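Pyrrolidone-carboxylate peptidase (Pyrococcus furiosus, PDB 1X10) removes pyroglutamyl (5-oxoproline) groups from the N terminus of peptides, acting as a thiol peptidase of the C15 family, except where proline follows. Local coordinates at residues 14-19 and 168-173; 42-47 and 94-99; 62-67 and 157-162. The protein carries 3 engineered substitutions. All blocks are in the same frame, centred on the assembly; numbering follows the deposited sequence.

Interaction 1: residues 14-19 and 168-173; sequences EKINPT and PYIPEQ
Gln173 reaches across to Ile16 and Pro18, joining the loop after strand 161-167 to the N-capped start of helix 18-26. The contact adjoins the active site: the side chains of Pro168 and the catalytic His166 are about 7 Å apart. The Gln173 chain is extended beyond CG (chi2 -176°), which carries its amide in between Ile16 and Pro18. Gln173 OE1 turns back to its own segment and accepts from Ile170 N at 3.1 Å, in the amide plane and on a lone pair. This bond fixes the flip of the amide. Gln173 NE2 lies 2.9 Å from Ile16 O, poorly angled for a hydrogen bond, and against Ile16 CG1. It donates to water 1. The same water donates to Glu14 OE1 and accepts from Ile16 N, so it bridges both segments. The Glu14 carboxylate and Gln173 amide planes are nearly perpendicular, 89° apart. Glu14 OE2 forms a salt bridge with Lys177 and meets the Tyr169 hydroxyl through water 2. On the apolar side, Ile16 lies across Ile170, with the two CD1 atoms 3.7 Å apart. Pro18 and Ile170 instead run past each other in opposite directions, Pro18 CB against Ile170 CG2. The Asn17 side chain starts away from 168-173 and caps the helix. Asn17 OD1 accepts from Thr19 N at 3.0 Å and from Thr19 OG1 at 2.6 Å, both from the same face of the amide.

Interaction 2: residues 42-47 and 94-99; sequences PVVFGK and EGKKIE
Lys96 bends over Val44 to reach the backbone of Phe45. The contact joins two loops, one leading into helix 47-59, with Gly46 at its N-cap, and the other lying between strands 76-83 and 110-112. The Lys96 chain turns at chi3 (-93°) and again at chi4, which brings Lys96 NZ to Phe45 O at 2.9 Å. The donor is tilted from the carbonyl plane. The same ammonium forms a salt bridge with Asp92, whose OD1 also accepts from Phe45 N. Lys96 NZ further touches Val44 CG1 at 3.5 Å. Val44 sets its CG1 opposite the backbone N (chi1 180°). That methyl packs against Glu94, with Val44 CG1 to Glu94 CG at 3.4 Å, and the two side chains are roughly perpendicular. Glu94, extended beyond CG, goes on to Lys47. Lys47 is straight as far as CD and bends at chi3. Lys47 NZ forms a hydrogen-bonded salt bridge with Glu94 OE2 at 2.7 Å, on the syn side, 33° out of the carboxylate plane. Farther along, Phe45 and Ile98 lie antiparallel alongside one another, with Phe45 CB 3.8 Å from Ile98 CD1. The Phe45 ring has Lys96 O at its edge. It also packs edge-to-face with Tyr144 and touches Leu141 of helix 141-156. The Phe45 side chain is about 9 Å from that of the engineered active-site residue Ser142. Two lysines are thus answered by acids: Lys47 by Glu94 at the surface, Lys96 by Asp92 together with a backbone carbonyl, which probably steadies its charge.

Interaction 3: residues 62-67 and 157-162; sequences DIAIHV and GYPKMS
Lys160 runs beside Asp62, both side chains pointing the same way. Lys160 CB lies 3.5 Å from Asp62 O, and Lys160 CG stays near that oxygen at 3.9 Å. Lys160 CD passes on to the carboxylate, 4.2 Å from Asp62 OD1. Lys160 CE comes closer to Asp62 OD1, at 3.4 Å, and the terminal Lys160 NZ forms a long salt bridge with Asp62 OD1 at 3.6 Å. Asp62 OD2 is held by Lys2 N. Asp62 O also takes two backbone donors: Met161 N, well aligned in the carbonyl plane, and Lys160 N, a weak bond. Two residues after Asp62, Ala64 N donates to Met161 O at 2.9 Å. Cis-proline Pro159 packs its CG on Ala64 CB. Ile63 and Met161 pair on one face of the sheet, where Ile63 touches helix 189-206. Ala64 and Ser162 lie on the other face, beside helix 141-156. There Ser149 OG hydrogen-bonds both Ser162 OG and His66 NE2. Ile63 with Met161 and Ala64 with Ser162 are parallel bridges that begin the pairing of strands 63-69 and 161-167. Helices packed on both faces of parallel strands make the three-layer alpha/beta/alpha sandwich typical of pyroglutamyl peptidase I.

From the N terminus, 14-19 comes first, at the start of helix 18-26. Its partner 168-173 lies 149 residues on, so interaction 1 closes the widest loop and the other two nest inside it. Segments 42-47 and then 62-67 follow. Interaction 2 closes at 94-99 and interaction 3 only at 157-162, so these two cross. Interaction 3 joins neighbouring strands of the central sheet. Interaction 1 lies at the far ends of those strands, on the opposite side of the chain's centre, and the two touch where Thr19 CG2 packs on Val67 CG1. Interaction 2 ties together two loops and touches neither of the others; its centre lies about 20 Å from that of interaction 1.

Interaction 1: residues 14-19 and 168-173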
ATOM      1  N   GLU A  14      -2.826   2.352 -21.141  1.00 24.49           N
ATOM      2  CA  GLU A  14      -4.235   2.170 -20.806  1.00 24.59           C
ATOM      3  C   GLU A  14      -5.087   2.302 -22.057  1.00 24.00           C
ATOM      4  O   GLU A  14      -4.785   3.105 -22.936  1.00 23.73           O
ATOM      5  CB  GLU A  14      -4.689   3.215 -19.784  1.00 24.53           C
ATOM      6  CG  GLU A  14      -4.159   3.005 -18.378  1.00 25.49           C
ATOM      7  CD  GLU A  14      -4.503   1.634 -17.823  1.00 26.06           C
ATOM      8  OE1 GLU A  14      -5.638   1.157 -18.041  1.00 26.15           O
ATOM      9  OE2 GLU A  14      -3.637   1.036 -17.154  1.00 26.48           O
ATOM     10  N   LYS A  15      -6.146   1.508 -22.145  1.00 23.56           N
ATOM     11  CA  LYS A  15      -7.027   1.590 -23.300  1.00 23.20           C
ATOM     12  C   LYS A  15      -7.973   2.769 -23.146  1.00 21.65           C
ATOM     13  O   LYS A  15      -8.453   3.320 -24.134  1.00 21.36           O
ATOM     14  CB  LYS A  15      -7.814   0.289 -23.472  1.00 24.89           C
ATOM     15  CG  LYS A  15      -7.054  -0.762 -24.269  1.00 27.98           C
ATOM     16  CD  LYS A  15      -5.716  -1.097 -23.623  1.00 29.75           C
ATOM     17  CE  LYS A  15      -4.649  -1.409 -24.668  1.00 31.31           C
ATOM     18  NZ  LYS A  15      -4.300  -0.199 -25.476  1.00 32.04           N
ATOM     19  N   ILE A  16      -8.230   3.166 -21.904  1.00 19.75           N
ATOM     20  CA  ILE A  16      -9.118   4.292 -21.650  1.00 18.40           C
ATOM     21  C   ILE A  16      -8.615   5.216 -20.549  1.00 17.02           C
ATOM     22  O   ILE A  16      -7.717   4.876 -19.776  1.00 16.20           O
ATOM     23  CB  ILE A  16     -10.530   3.831 -21.225  1.00 19.40           C
ATOM     24  CG1 ILE A  16     -10.476   3.257 -19.809  1.00 19.73           C
ATOM     25  CG2 ILE A  16     -11.066   2.789 -22.206  1.00 20.23           C
ATOM     26  CD1 ILE A  16     -11.836   2.962 -19.208  1.00 21.27           C
ATOM     27  N   ASN A  17      -9.214   6.399 -20.508  1.00 15.42           N
ATOM     28  CA  ASN A  17      -8.926   7.400 -19.499  1.00 13.60           C
ATOM     29  C   ASN A  17     -10.323   7.887 -19.139  1.00 12.47           C
ATOM     30  O   ASN A  17     -10.990   8.532 -19.945  1.00 12.40           O
ATOM     31  CB  ASN A  17      -8.102   8.556 -20.072  1.00 12.82           C
ATOM     32  CG  ASN A  17      -7.655   9.527 -18.997  1.00 12.36           C
ATOM     33  OD1 ASN A  17      -8.413   9.831 -18.081  1.00 11.68           O
ATOM     34  ND2 ASN A  17      -6.425  10.016 -19.104  1.00 10.58           N
ATOM     35  N   PRO A  18     -10.789   7.572 -17.926  1.00 12.15           N
ATOM     36  CA  PRO A  18     -12.127   8.002 -17.517  1.00 12.21           C
ATOM     37  C   PRO A  18     -12.385   9.507 -17.601  1.00 12.06           C
ATOM     38  O   PRO A  18     -13.534   9.929 -17.750  1.00 11.39           O
ATOM     39  CB  PRO A  18     -12.246   7.454 -16.093  1.00 12.57           C
ATOM     40  CG  PRO A  18     -10.837   7.469 -15.606  1.00 12.17           C
ATOM     41  CD  PRO A  18     -10.077   6.933 -16.804  1.00 12.17           C
ATOM     42  N   THR A  19     -11.333  10.317 -17.517  1.00 11.30           N
ATOM     43  CA  THR A  19     -11.525  11.767 -17.576  1.00 11.47           C
ATOM     44  C   THR A  19     -11.908  12.237 -18.978  1.00 11.54           C
ATOM     45  O   THR A  19     -12.484  13.310 -19.144  1.00 11.44           O
ATOM     46  CB  THR A  19     -10.272  12.536 -17.071  1.00 11.14           C
ATOM     47  OG1 THR A  19      -9.168  12.329 -17.959  1.00 10.87           O
ATOM     48  CG2 THR A  19      -9.898  12.056 -15.677  1.00 10.52           C
ATOM     49  N   PRO A 168      -9.511   8.270  -9.391  1.00 11.53           N
ATOM     50  CA  PRO A 168      -8.875   6.952  -9.372  1.00 11.43           C
ATOM     51  C   PRO A 168      -9.232   6.202 -10.651  1.00 11.45           C
ATOM     52  O   PRO A 168     -10.005   6.693 -11.477  1.00 11.33           O
ATOM     53  CB  PRO A 168      -9.509   6.275  -8.152  1.00 11.90           C
ATOM     54  CG  PRO A 168      -9.965   7.425  -7.288  1.00 11.36           C
ATOM     55  CD  PRO A 168     -10.497   8.398  -8.303  1.00 11.48           C
ATOM     56  N   TYR A 169      -8.654   5.020 -10.812  1.00 11.81           N
ATOM     57  CA  TYR A 169      -8.976   4.162 -11.949  1.00 11.62           C
ATOM     58  C   TYR A 169     -10.455   3.832 -11.757  1.00 11.71           C
ATOM     59  O   TYR A 169     -10.930   3.812 -10.619  1.00 10.35           O
ATOM     60  CB  TYR A 169      -8.266   2.813 -11.834  1.00 11.83           C
ATOM     61  CG  TYR A 169      -6.829   2.726 -12.265  1.00 12.25           C
ATOM     62  CD1 TYR A 169      -6.455   2.976 -13.588  1.00 13.19           C
ATOM     63  CD2 TYR A 169      -5.854   2.271 -11.377  1.00 12.96           C
ATOM     64  CE1 TYR A 169      -5.142   2.762 -14.014  1.00 13.58           C
ATOM     65  CE2 TYR A 169      -4.549   2.048 -11.794  1.00 13.49           C
ATOM     66  CZ  TYR A 169      -4.200   2.290 -13.109  1.00 13.71           C
ATOM     67  OH  TYR A 169      -2.915   2.035 -13.520  1.00 14.75           O
ATOM     68  N   ILE A 170     -11.187   3.579 -12.839  1.00 11.67           N
ATOM     69  CA  ILE A 170     -12.562   3.127 -12.663  1.00 12.30           C
ATOM     70  C   ILE A 170     -12.384   1.601 -12.681  1.00 12.54           C
ATOM     71  O   ILE A 170     -11.413   1.100 -13.256  1.00 12.48           O
ATOM     72  CB  ILE A 170     -13.518   3.592 -13.792  1.00 12.60           C
ATOM     73  CG1 ILE A 170     -12.985   3.199 -15.167  1.00 12.83           C
ATOM     74  CG2 ILE A 170     -13.724   5.096 -13.691  1.00 12.41           C
ATOM     75  CD1 ILE A 170     -13.960   3.530 -16.293  1.00 12.57           C
ATOM     76  N   PRO A 171     -13.297   0.849 -12.040  1.00 13.26           N
ATOM     77  CA  PRO A 171     -13.240  -0.620 -11.959  1.00 13.70           C
ATOM     78  C   PRO A 171     -12.806  -1.424 -13.184  1.00 14.90           C
ATOM     79  O   PRO A 171     -11.950  -2.302 -13.073  1.00 15.16           O
ATOM     80  CB  PRO A 171     -14.645  -0.992 -11.487  1.00 13.57           C
ATOM     81  CG  PRO A 171     -14.982   0.161 -10.578  1.00 13.21           C
ATOM     82  CD  PRO A 171     -14.532   1.352 -11.408  1.00 13.09           C
ATOM     83  N   GLU A 172     -13.385  -1.143 -14.346  1.00 15.80           N
ATOM     84  CA  GLU A 172     -13.029  -1.897 -15.545  1.00 16.75           C
ATOM     85  C   GLU A 172     -11.548  -1.824 -15.904  1.00 17.00           C
ATOM     86  O   GLU A 172     -11.030  -2.707 -16.589  1.00 17.13           O
ATOM     87  CB  GLU A 172     -13.869  -1.438 -16.736  1.00 18.14           C
ATOM     88  CG  GLU A 172     -13.784   0.044 -17.027  1.00 20.26           C
ATOM     89  CD  GLU A 172     -14.782   0.475 -18.081  1.00 21.96           C
ATOM     90  OE1 GLU A 172     -14.465   0.374 -19.288  1.00 22.42           O
ATOM     91  OE2 GLU A 172     -15.893   0.901 -17.695  1.00 22.73           O
ATOM     92  N   GLN A 173     -10.864  -0.783 -15.437  1.00 16.09           N
ATOM     93  CA  GLN A 173      -9.441  -0.627 -15.729  1.00 15.56           C
ATOM     94  C   GLN A 173      -8.574  -1.541 -14.862  1.00 16.12           C
ATOM     95  O   GLN A 173      -7.392  -1.734 -15.145  1.00 15.59           O
ATOM     96  CB  GLN A 173      -9.009   0.824 -15.506  1.00 14.99           C
ATOM     97  CG  GLN A 173      -9.605   1.822 -16.488  1.00 13.71           C
ATOM     98  CD  GLN A 173      -9.062   3.221 -16.275  1.00 13.42           C
ATOM     99  OE1 GLN A 173      -9.397   3.885 -15.293  1.00 12.62           O
ATOM    100  NE2 GLN A 173      -8.204   3.673 -17.189  1.00 12.19           N
TER
HETATM  101  O   HOH W   1      -7.620   1.576 -19.425  1.00 17.56           O
HETATM  102  O   HOH W   2      -2.249   3.052 -15.648  1.00 22.29           O

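Interaction 2: residues 42-47 and 94-99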
ATOM      1  N   PRO A  42      -4.535  16.246 -25.158  1.00 12.48           N
ATOM      2  CA  PRO A  42      -3.624  15.145 -25.471  1.00 12.88           C
ATOM      3  C   PRO A  42      -2.618  15.006 -24.330  1.00 12.46           C
ATOM      4  O   PRO A  42      -2.311  15.987 -23.656  1.00 12.29           O
ATOM      5  CB  PRO A  42      -2.961  15.613 -26.763  1.00 13.17           C
ATOM      6  CG  PRO A  42      -2.853  17.102 -26.541  1.00 12.75           C
ATOM      7  CD  PRO A  42      -4.223  17.439 -25.967  1.00 12.62           C
ATOM      8  N   VAL A  43      -2.133  13.792 -24.092  1.00 11.64           N
ATOM      9  CA  VAL A  43      -1.146  13.578 -23.040  1.00 12.66           C
ATOM     10  C   VAL A  43       0.203  13.702 -23.746  1.00 13.22           C
ATOM     11  O   VAL A  43       0.945  12.731 -23.909  1.00 12.40           O
ATOM     12  CB  VAL A  43      -1.301  12.181 -22.395  1.00 13.12           C
ATOM     13  CG1 VAL A  43      -0.263  11.991 -21.292  1.00 13.29           C
ATOM     14  CG2 VAL A  43      -2.705  12.041 -21.798  1.00 12.83           C
ATOM     15  N   VAL A  44       0.499  14.930 -24.162  1.00 12.92           N
ATOM     16  CA  VAL A  44       1.714  15.239 -24.901  1.00 13.52           C
ATOM     17  C   VAL A  44       2.215  16.627 -24.523  1.00 13.41           C
ATOM     18  O   VAL A  44       1.484  17.602 -24.645  1.00 12.60           O
ATOM     19  CB  VAL A  44       1.427  15.239 -26.419  1.00 14.03           C
ATOM     20  CG1 VAL A  44       2.705  15.570 -27.196  1.00 14.21           C
ATOM     21  CG2 VAL A  44       0.844  13.889 -26.841  1.00 14.18           C
ATOM     22  N   PHE A  45       3.459  16.720 -24.065  1.00 13.84           N
ATOM     23  CA  PHE A  45       4.007  18.018 -23.703  1.00 14.49           C
ATOM     24  C   PHE A  45       4.076  18.890 -24.957  1.00 14.88           C
ATOM     25  O   PHE A  45       4.343  18.395 -26.049  1.00 14.48           O
ATOM     26  CB  PHE A  45       5.407  17.869 -23.104  1.00 14.68           C
ATOM     27  CG  PHE A  45       5.429  17.172 -21.773  1.00 14.65           C
ATOM     28  CD1 PHE A  45       5.883  15.861 -21.662  1.00 14.76           C
ATOM     29  CD2 PHE A  45       5.003  17.834 -20.627  1.00 14.28           C
ATOM     30  CE1 PHE A  45       5.919  15.220 -20.420  1.00 14.79           C
ATOM     31  CE2 PHE A  45       5.034  17.207 -19.383  1.00 14.48           C
ATOM     32  CZ  PHE A  45       5.495  15.895 -19.279  1.00 14.41           C
ATOM     33  N   GLY A  46       3.844  20.189 -24.787  1.00 15.24           N
ATOM     34  CA  GLY A  46       3.870  21.100 -25.918  1.00 15.77           C
ATOM     35  C   GLY A  46       2.503  21.170 -26.572  1.00 16.24           C
ATOM     36  O   GLY A  46       1.810  22.183 -26.477  1.00 16.44           O
ATOM     37  N   LYS A  47       2.110  20.084 -27.228  1.00 16.62           N
ATOM     38  CA  LYS A  47       0.819  20.018 -27.893  1.00 17.27           C
ATOM     39  C   LYS A  47      -0.312  20.315 -26.908  1.00 17.60           C
ATOM     40  O   LYS A  47      -1.253  21.042 -27.234  1.00 17.06           O
ATOM     41  CB  LYS A  47       0.626  18.632 -28.511  1.00 19.21           C
ATOM     42  CG  LYS A  47      -0.592  18.509 -29.408  1.00 21.12           C
ATOM     43  CD  LYS A  47      -0.539  17.214 -30.213  1.00 24.01           C
ATOM     44  CE  LYS A  47       0.709  17.161 -31.098  1.00 24.85           C
ATOM     45  NZ  LYS A  47       0.795  15.912 -31.915  1.00 25.93           N
ATOM     46  N   GLU A  94       3.989  10.858 -27.121  1.00 21.24           N
ATOM     47  CA  GLU A  94       4.813  10.944 -28.323  1.00 22.37           C
ATOM     48  C   GLU A  94       6.250  10.533 -28.006  1.00 22.88           C
ATOM     49  O   GLU A  94       7.177  10.827 -28.765  1.00 22.91           O
ATOM     50  CB  GLU A  94       4.772  12.357 -28.914  1.00 23.24           C
ATOM     51  CG  GLU A  94       3.359  12.854 -29.194  1.00 24.92           C
ATOM     52  CD  GLU A  94       3.303  13.936 -30.260  1.00 25.87           C
ATOM     53  OE1 GLU A  94       4.189  14.812 -30.284  1.00 26.44           O
ATOM     54  OE2 GLU A  94       2.354  13.916 -31.072  1.00 27.23           O
ATOM     55  N   GLY A  95       6.422   9.852 -26.877  1.00 22.63           N
ATOM     56  CA  GLY A  95       7.737   9.378 -26.475  1.00 23.60           C
ATOM     57  C   GLY A  95       8.658  10.387 -25.811  1.00 24.29           C
ATOM     58  O   GLY A  95       9.827  10.092 -25.570  1.00 24.24           O
ATOM     59  N   LYS A  96       8.145  11.575 -25.510  1.00 24.59           N
ATOM     60  CA  LYS A  96       8.959  12.605 -24.879  1.00 24.65           C
ATOM     61  C   LYS A  96       8.974  12.475 -23.358  1.00 25.24           C
ATOM     62  O   LYS A  96       7.936  12.571 -22.704  1.00 24.39           O
ATOM     63  CB  LYS A  96       8.463  14.003 -25.280  1.00 24.92           C
ATOM     64  CG  LYS A  96       8.668  14.333 -26.756  1.00 24.99           C
ATOM     65  CD  LYS A  96       8.492  15.821 -27.055  1.00 25.18           C
ATOM     66  CE  LYS A  96       7.067  16.182 -27.472  1.00 26.29           C
ATOM     67  NZ  LYS A  96       6.055  16.050 -26.399  1.00 23.85           N
ATOM     68  N   LYS A  97      10.164  12.253 -22.806  1.00 25.62           N
ATOM     69  CA  LYS A  97      10.338  12.116 -21.365  1.00 26.48           C
ATOM     70  C   LYS A  97      11.209  13.270 -20.875  1.00 26.81           C
ATOM     71  O   LYS A  97      12.421  13.128 -20.715  1.00 26.50           O
ATOM     72  CB  LYS A  97      11.003  10.776 -21.047  1.00 27.20           C
ATOM     73  CG  LYS A  97      11.031  10.416 -19.569  1.00 28.08           C
ATOM     74  CD  LYS A  97      11.608   9.021 -19.371  1.00 29.22           C
ATOM     75  CE  LYS A  97      11.571   8.594 -17.911  1.00 30.04           C
ATOM     76  NZ  LYS A  97      12.392   9.487 -17.043  1.00 30.49           N
ATOM     77  N   ILE A  98      10.577  14.417 -20.646  1.00 26.98           N
ATOM     78  CA  ILE A  98      11.275  15.616 -20.199  1.00 27.20           C
ATOM     79  C   ILE A  98      11.639  15.550 -18.719  1.00 27.56           C
ATOM     80  O   ILE A  98      10.815  15.188 -17.880  1.00 26.85           O
ATOM     81  CB  ILE A  98      10.411  16.872 -20.461  1.00 27.05           C
ATOM     82  CG1 ILE A  98      10.070  16.958 -21.955  1.00 27.28           C
ATOM     83  CG2 ILE A  98      11.147  18.120 -20.005  1.00 26.48           C
ATOM     84  CD1 ILE A  98       9.151  18.107 -22.318  1.00 27.47           C
ATOM     85  N   GLU A  99      12.877  15.918 -18.404  1.00 27.99           N
ATOM     86  CA  GLU A  99      13.354  15.887 -17.026  1.00 29.31           C
ATOM     87  C   GLU A  99      14.004  17.199 -16.590  1.00 29.44           C
ATOM     88  O   GLU A  99      14.704  17.848 -17.364  1.00 29.00           O
ATOM     89  CB  GLU A  99      14.353  14.736 -16.853  1.00 30.38           C
ATOM     90  CG  GLU A  99      13.792  13.374 -17.246  1.00 32.64           C
ATOM     91  CD  GLU A  99      14.841  12.273 -17.230  1.00 34.19           C
ATOM     92  OE1 GLU A  99      15.851  12.403 -17.957  1.00 35.45           O
ATOM     93  OE2 GLU A  99      14.654  11.277 -16.496  1.00 34.76           O
TER

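Interaction 3: residues 62-67 and 157-162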
ATOM      1  N   ASP A  62     -14.790  31.416 -16.918  1.00 14.13           N
ATOM      2  CA  ASP A  62     -14.695  32.118 -15.644  1.00 13.47           C
ATOM      3  C   ASP A  62     -14.079  31.134 -14.660  1.00 12.89           C
ATOM      4  O   ASP A  62     -13.381  31.515 -13.718  1.00 12.39           O
ATOM      5  CB  ASP A  62     -16.087  32.513 -15.156  1.00 14.33           C
ATOM      6  CG  ASP A  62     -16.729  33.556 -16.032  1.00 15.56           C
ATOM      7  OD1 ASP A  62     -16.315  34.734 -15.947  1.00 16.47           O
ATOM      8  OD2 ASP A  62     -17.634  33.191 -16.814  1.00 15.50           O
ATOM      9  N   ILE A  63     -14.360  29.855 -14.897  1.00 11.90           N
ATOM     10  CA  ILE A  63     -13.870  28.766 -14.058  1.00 11.97           C
ATOM     11  C   ILE A  63     -13.299  27.646 -14.920  1.00 11.85           C
ATOM     12  O   ILE A  63     -13.910  27.240 -15.912  1.00 10.99           O
ATOM     13  CB  ILE A  63     -15.013  28.163 -13.209  1.00 12.51           C
ATOM     14  CG1 ILE A  63     -15.609  29.237 -12.293  1.00 12.86           C
ATOM     15  CG2 ILE A  63     -14.491  26.967 -12.404  1.00 12.49           C
ATOM     16  CD1 ILE A  63     -16.865  28.788 -11.556  1.00 13.49           C
ATOM     17  N   ALA A  64     -12.130  27.145 -14.532  1.00 11.77           N
ATOM     18  CA  ALA A  64     -11.492  26.059 -15.257  1.00 11.69           C
ATOM     19  C   ALA A  64     -11.190  24.932 -14.284  1.00 11.49           C
ATOM     20  O   ALA A  64     -10.487  25.125 -13.283  1.00 11.01           O
ATOM     21  CB  ALA A  64     -10.198  26.536 -15.915  1.00 11.41           C
ATOM     22  N   ILE A  65     -11.741  23.760 -14.569  1.00 10.99           N
ATOM     23  CA  ILE A  65     -11.507  22.591 -13.736  1.00 10.79           C
ATOM     24  C   ILE A  65     -10.931  21.511 -14.636  1.00 10.47           C
ATOM     25  O   ILE A  65     -11.624  20.960 -15.492  1.00 10.34           O
ATOM     26  CB  ILE A  65     -12.802  22.102 -13.074  1.00 10.61           C
ATOM     27  CG1 ILE A  65     -13.306  23.169 -12.095  1.00 11.55           C
ATOM     28  CG2 ILE A  65     -12.539  20.786 -12.332  1.00 11.14           C
ATOM     29  CD1 ILE A  65     -14.624  22.831 -11.422  1.00 12.44           C
ATOM     30  N   HIS A  66      -9.643  21.242 -14.446  1.00 10.50           N
ATOM     31  CA  HIS A  66      -8.918  20.258 -15.231  1.00  9.98           C
ATOM     32  C   HIS A  66      -8.921  18.939 -14.468  1.00 10.01           C
ATOM     33  O   HIS A  66      -8.590  18.896 -13.283  1.00  9.69           O
ATOM     34  CB  HIS A  66      -7.497  20.773 -15.478  1.00 10.18           C
ATOM     35  CG  HIS A  66      -7.466  22.135 -16.106  1.00 10.30           C
ATOM     36  ND1 HIS A  66      -7.857  22.361 -17.408  1.00  9.92           N
ATOM     37  CD2 HIS A  66      -7.171  23.352 -15.587  1.00 10.46           C
ATOM     38  CE1 HIS A  66      -7.806  23.658 -17.664  1.00 10.43           C
ATOM     39  NE2 HIS A  66      -7.395  24.282 -16.576  1.00  9.87           N
ATOM     40  N   VAL A  67      -9.309  17.871 -15.158  1.00  9.52           N
ATOM     41  CA  VAL A  67      -9.411  16.555 -14.542  1.00  9.85           C
ATOM     42  C   VAL A  67      -8.425  15.563 -15.150  1.00  9.92           C
ATOM     43  O   VAL A  67      -8.153  15.588 -16.350  1.00  9.64           O
ATOM     44  CB  VAL A  67     -10.848  16.008 -14.700  1.00  9.93           C
ATOM     45  CG1 VAL A  67     -11.064  14.808 -13.792  1.00  9.73           C
ATOM     46  CG2 VAL A  67     -11.863  17.114 -14.386  1.00  9.32           C
ATOM     47  N   GLY A 157      -5.864  37.367 -16.396  1.00 18.76           N
ATOM     48  CA  GLY A 157      -7.038  37.806 -15.658  1.00 18.95           C
ATOM     49  C   GLY A 157      -8.219  36.852 -15.712  1.00 18.68           C
ATOM     50  O   GLY A 157      -9.245  37.086 -15.068  1.00 19.13           O
ATOM     51  N   TYR A 158      -8.084  35.782 -16.488  1.00 17.90           N
ATOM     52  CA  TYR A 158      -9.126  34.769 -16.604  1.00 17.40           C
ATOM     53  C   TYR A 158      -8.425  33.456 -16.936  1.00 16.77           C
ATOM     54  O   TYR A 158      -7.389  33.456 -17.594  1.00 16.92           O
ATOM     55  CB  TYR A 158     -10.124  35.128 -17.719  1.00 17.56           C
ATOM     56  CG  TYR A 158      -9.600  34.917 -19.123  1.00 18.05           C
ATOM     57  CD1 TYR A 158      -9.688  33.668 -19.744  1.00 17.81           C
ATOM     58  CD2 TYR A 158      -9.001  35.962 -19.827  1.00 18.27           C
ATOM     59  CE1 TYR A 158      -9.190  33.466 -21.028  1.00 18.45           C
ATOM     60  CE2 TYR A 158      -8.502  35.771 -21.112  1.00 18.97           C
ATOM     61  CZ  TYR A 158      -8.599  34.523 -21.706  1.00 18.57           C
ATOM     62  OH  TYR A 158      -8.095  34.330 -22.970  1.00 19.41           O
ATOM     63  N   PRO A 159      -8.973  32.321 -16.473  1.00 16.20           N
ATOM     64  CA  PRO A 159     -10.194  32.214 -15.666  1.00 16.29           C
ATOM     65  C   PRO A 159      -9.994  32.777 -14.262  1.00 16.47           C
ATOM     66  O   PRO A 159      -8.868  32.843 -13.775  1.00 16.12           O
ATOM     67  CB  PRO A 159     -10.457  30.710 -15.644  1.00 16.18           C
ATOM     68  CG  PRO A 159      -9.076  30.134 -15.682  1.00 16.13           C
ATOM     69  CD  PRO A 159      -8.407  30.987 -16.741  1.00 15.99           C
ATOM     70  N   LYS A 160     -11.087  33.180 -13.620  1.00 16.59           N
ATOM     71  CA  LYS A 160     -11.015  33.728 -12.266  1.00 16.58           C
ATOM     72  C   LYS A 160     -10.603  32.627 -11.294  1.00 15.90           C
ATOM     73  O   LYS A 160      -9.880  32.872 -10.330  1.00 15.64           O
ATOM     74  CB  LYS A 160     -12.373  34.286 -11.840  1.00 18.55           C
ATOM     75  CG  LYS A 160     -12.955  35.328 -12.781  1.00 21.28           C
ATOM     76  CD  LYS A 160     -14.379  35.685 -12.371  1.00 23.52           C
ATOM     77  CE  LYS A 160     -15.054  36.577 -13.404  1.00 24.59           C
ATOM     78  NZ  LYS A 160     -16.475  36.852 -13.044  1.00 26.14           N
ATOM     79  N   MET A 161     -11.085  31.414 -11.549  1.00 14.32           N
ATOM     80  CA  MET A 161     -10.762  30.263 -10.713  1.00 13.84           C
ATOM     81  C   MET A 161     -10.236  29.137 -11.588  1.00 12.92           C
ATOM     82  O   MET A 161     -10.774  28.872 -12.666  1.00 11.41           O
ATOM     83  CB  MET A 161     -11.995  29.746  -9.972  1.00 14.68           C
ATOM     84  CG  MET A 161     -12.643  30.719  -9.015  1.00 17.53           C
ATOM     85  SD  MET A 161     -14.027  29.903  -8.172  1.00 19.74           S
ATOM     86  CE  MET A 161     -13.699  30.400  -6.480  1.00 20.59           C
ATOM     87  N   SER A 162      -9.195  28.465 -11.108  1.00 12.06           N
ATOM     88  CA  SER A 162      -8.595  27.360 -11.846  1.00 11.26           C
ATOM     89  C   SER A 162      -8.057  26.329 -10.865  1.00 10.82           C
ATOM     90  O   SER A 162      -7.503  26.675  -9.813  1.00 10.28           O
ATOM     91  CB  SER A 162      -7.457  27.870 -12.740  1.00 10.96           C
ATOM     92  OG  SER A 162      -6.841  26.804 -13.445  1.00 11.87           O
TER